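Local coordinates for SusD-like protein BACOVA_02651 (Bacteroides ovatus, PDB 5E75) that binds polysaccharide at the cell surface and probably mediates capture of xyloglucan before its transport into the periplasm for degradation, at residues L210-A215 / E369-N374. Numbering follows the deposited sequence.
Sequences LARQYA and EACLGN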
loop_
_atom_site.group_PDB
_atom_site.type_symbol
_atom_site.label_atom_id
_atom_site.label_comp_id
_atom_site.label_asym_id
_atom_site.label_seq_id
_atom_site.Cartn_x
_atom_site.Cartn_y
_atom_site.Cartn_z
ATOM N N LEU A 210 -19.505 -12.803 -1.363
ATOM C CA LEU A 210 -18.474 -13.157 -0.396
ATOM C C LEU A 210 -17.691 -11.935 0.121
ATOM O O LEU A 210 -17.444 -11.819 1.316
ATOM C CB LEU A 210 -17.530 -14.198 -0.996
ATOM C CG LEU A 210 -18.149 -15.594 -1.142
ATOM C CD1 LEU A 210 -17.341 -16.453 -2.113
ATOM C CD2 LEU A 210 -18.255 -16.258 0.197
ATOM N N ALA A 211 -17.328 -11.014 -0.767
ATOM C CA ALA A 211 -16.670 -9.777 -0.351
ATOM C C ALA A 211 -17.541 -9.010 0.649
ATOM O O ALA A 211 -17.063 -8.504 1.662
ATOM C CB ALA A 211 -16.365 -8.921 -1.560
ATOM N N ARG A 212 -18.839 -8.926 0.355
ATOM C CA ARG A 212 -19.758 -8.251 1.279
ATOM C C ARG A 212 -19.845 -8.965 2.619
ATOM O O ARG A 212 -19.875 -8.335 3.666
ATOM C CB ARG A 212 -21.162 -8.142 0.685
ATOM C CG ARG A 212 -21.286 -7.115 -0.423
ATOM C CD ARG A 212 -22.736 -6.864 -0.769
ATOM N NE ARG A 212 -23.418 -8.039 -1.310
ATOM C CZ ARG A 212 -23.553 -8.311 -2.607
ATOM N NH1 ARG A 212 -23.032 -7.522 -3.533
ATOM N NH2 ARG A 212 -24.222 -9.389 -2.991
ATOM N N GLN A 213 -19.915 -10.288 2.589
ATOM C CA GLN A 213 -20.016 -11.034 3.830
ATOM C C GLN A 213 -18.794 -10.830 4.726
ATOM O O GLN A 213 -18.933 -10.563 5.913
ATOM C CB GLN A 213 -20.222 -12.513 3.536
ATOM C CG GLN A 213 -21.606 -12.839 3.012
ATOM C CD GLN A 213 -21.771 -14.322 2.759
ATOM O OE1 GLN A 213 -21.677 -14.784 1.622
ATOM N NE2 GLN A 213 -22.000 -15.078 3.822
ATOM N N TYR A 214 -17.592 -10.947 4.158
ATOM C CA TYR A 214 -16.388 -10.759 4.957
ATOM C C TYR A 214 -16.211 -9.301 5.397
ATOM O O TYR A 214 -15.866 -9.042 6.547
ATOM C CB TYR A 214 -15.150 -11.279 4.208
ATOM C CG TYR A 214 -15.087 -12.785 4.221
ATOM C CD1 TYR A 214 -14.705 -13.460 5.361
ATOM C CD2 TYR A 214 -15.438 -13.531 3.107
ATOM C CE1 TYR A 214 -14.669 -14.841 5.398
ATOM C CE2 TYR A 214 -15.413 -14.916 3.134
ATOM C CZ TYR A 214 -15.017 -15.564 4.276
ATOM O OH TYR A 214 -14.990 -16.950 4.284
ATOM N N ALA A 215 -16.427 -8.355 4.487
ATOM C CA ALA A 215 -16.225 -6.962 4.845
ATOM C C ALA A 215 -17.273 -6.499 5.866
ATOM O O ALA A 215 -16.948 -5.804 6.817
ATOM C CB ALA A 215 -16.248 -6.065 3.604
ATOM N N GLU A 369 -17.737 -0.705 -2.172
ATOM C CA GLU A 369 -17.551 -1.062 -3.572
ATOM C C GLU A 369 -18.223 -2.401 -3.873
ATOM O O GLU A 369 -18.796 -2.605 -4.953
ATOM C CB GLU A 369 -16.050 -1.086 -3.935
ATOM C CG GLU A 369 -15.756 -1.291 -5.403
ATOM C CD GLU A 369 -14.274 -1.164 -5.764
ATOM O OE1 GLU A 369 -13.482 -0.692 -4.929
ATOM O OE2 GLU A 369 -13.924 -1.504 -6.913
ATOM N N ALA A 370 -18.161 -3.330 -2.922
ATOM C CA ALA A 370 -18.811 -4.625 -3.109
ATOM C C ALA A 370 -20.340 -4.500 -3.084
ATOM O O ALA A 370 -21.025 -5.279 -3.756
ATOM C CB ALA A 370 -18.333 -5.630 -2.073
ATOM N N CYS A 371 -20.866 -3.530 -2.337
ATOM C CA CYS A 371 -22.305 -3.238 -2.373
ATOM C C CYS A 371 -22.726 -2.569 -3.687
ATOM O O CYS A 371 -23.792 -2.880 -4.236
ATOM C CB CYS A 371 -22.716 -2.383 -1.176
ATOM S SG CYS A 371 -22.659 -3.235 0.397
ATOM N N LEU A 372 -21.909 -1.660 -4.211
ATOM C CA LEU A 372 -22.162 -1.095 -5.530
ATOM C C LEU A 372 -22.292 -2.207 -6.574
ATOM O O LEU A 372 -23.227 -2.214 -7.387
ATOM C CB LEU A 372 -21.038 -0.139 -5.889
ATOM C CG LEU A 372 -21.089 0.457 -7.296
ATOM C CD1 LEU A 372 -22.267 1.406 -7.475
ATOM C CD2 LEU A 372 -19.788 1.183 -7.623
ATOM N N GLY A 373 -21.364 -3.160 -6.541
ATOM C CA GLY A 373 -21.459 -4.332 -7.390
ATOM C C GLY A 373 -21.521 -3.950 -8.850
ATOM O O GLY A 373 -20.683 -3.210 -9.323
ATOM N N ASN A 374 -22.535 -4.458 -9.550
ATOM C CA ASN A 374 -22.706 -4.205 -10.971
ATOM C C ASN A 374 -23.693 -3.085 -11.246
ATOM O O ASN A 374 -23.982 -2.770 -12.408
ATOM C CB ASN A 374 -23.169 -5.477 -11.667
ATOM C CG ASN A 374 -22.076 -6.521 -11.718
ATOM O OD1 ASN A 374 -20.990 -6.241 -12.206
ATOM N ND2 ASN A 374 -22.348 -7.706 -11.201
#
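Arg-212 reaches across from helix 205-221 to the C-terminal end of helix 360-372, where its NH1 donates a hydrogen bond to the backbone carbonyl O of Ala-370 at 3.0 Å. The acceptor lies at the edge of the guanidinium, in its plane, whereas the donor stands 34° off the plane of the carbonyl. The bond is moderately bent, with an N-H...O angle of 147°. Behind the guanidinium, CG and CD run alongside the second helix: CG of Arg-212 rests on CB of Ala-370 at 3.7 Å, and CD of Arg-212 meets SG of Cys-371 at 3.8 Å. The bend of the chain at chi3 (-64°) turns the guanidinium toward the helix end after these methylenes have passed the alanine and the cysteine. Ala-370 also faces Ala-211, their CB atoms 3.9 Å apart, and the small side chains let the backbones approach to 5.8 Å between CA of Arg-212 and CA of Ala-370. The contact joins two helices of the helix-rich fold of this SusD-family protein, with 138 residues of chain between them. The carbonyl of Ala-370 sits in the last turn of its helix, which ends as Gly-373 takes positive phi; the partial negative charge expected at such an end would favour the cationic partner. Glu-209, one residue before the segment, forms a salt bridge through OE1 with NH2 of Arg-212, so the guanidinium is gripped through two of its nitrogens. Farther out, Asn-374 uses ND2 to bond Glu-205 and the carbonyl of Arg-203, tying the chain beyond the helix end to the start of helix 205-221, while OE2 of Glu-369 forms a salt bridge with NH1 of Arg-203 and accepts a hydrogen bond from NE1 of Trp-428.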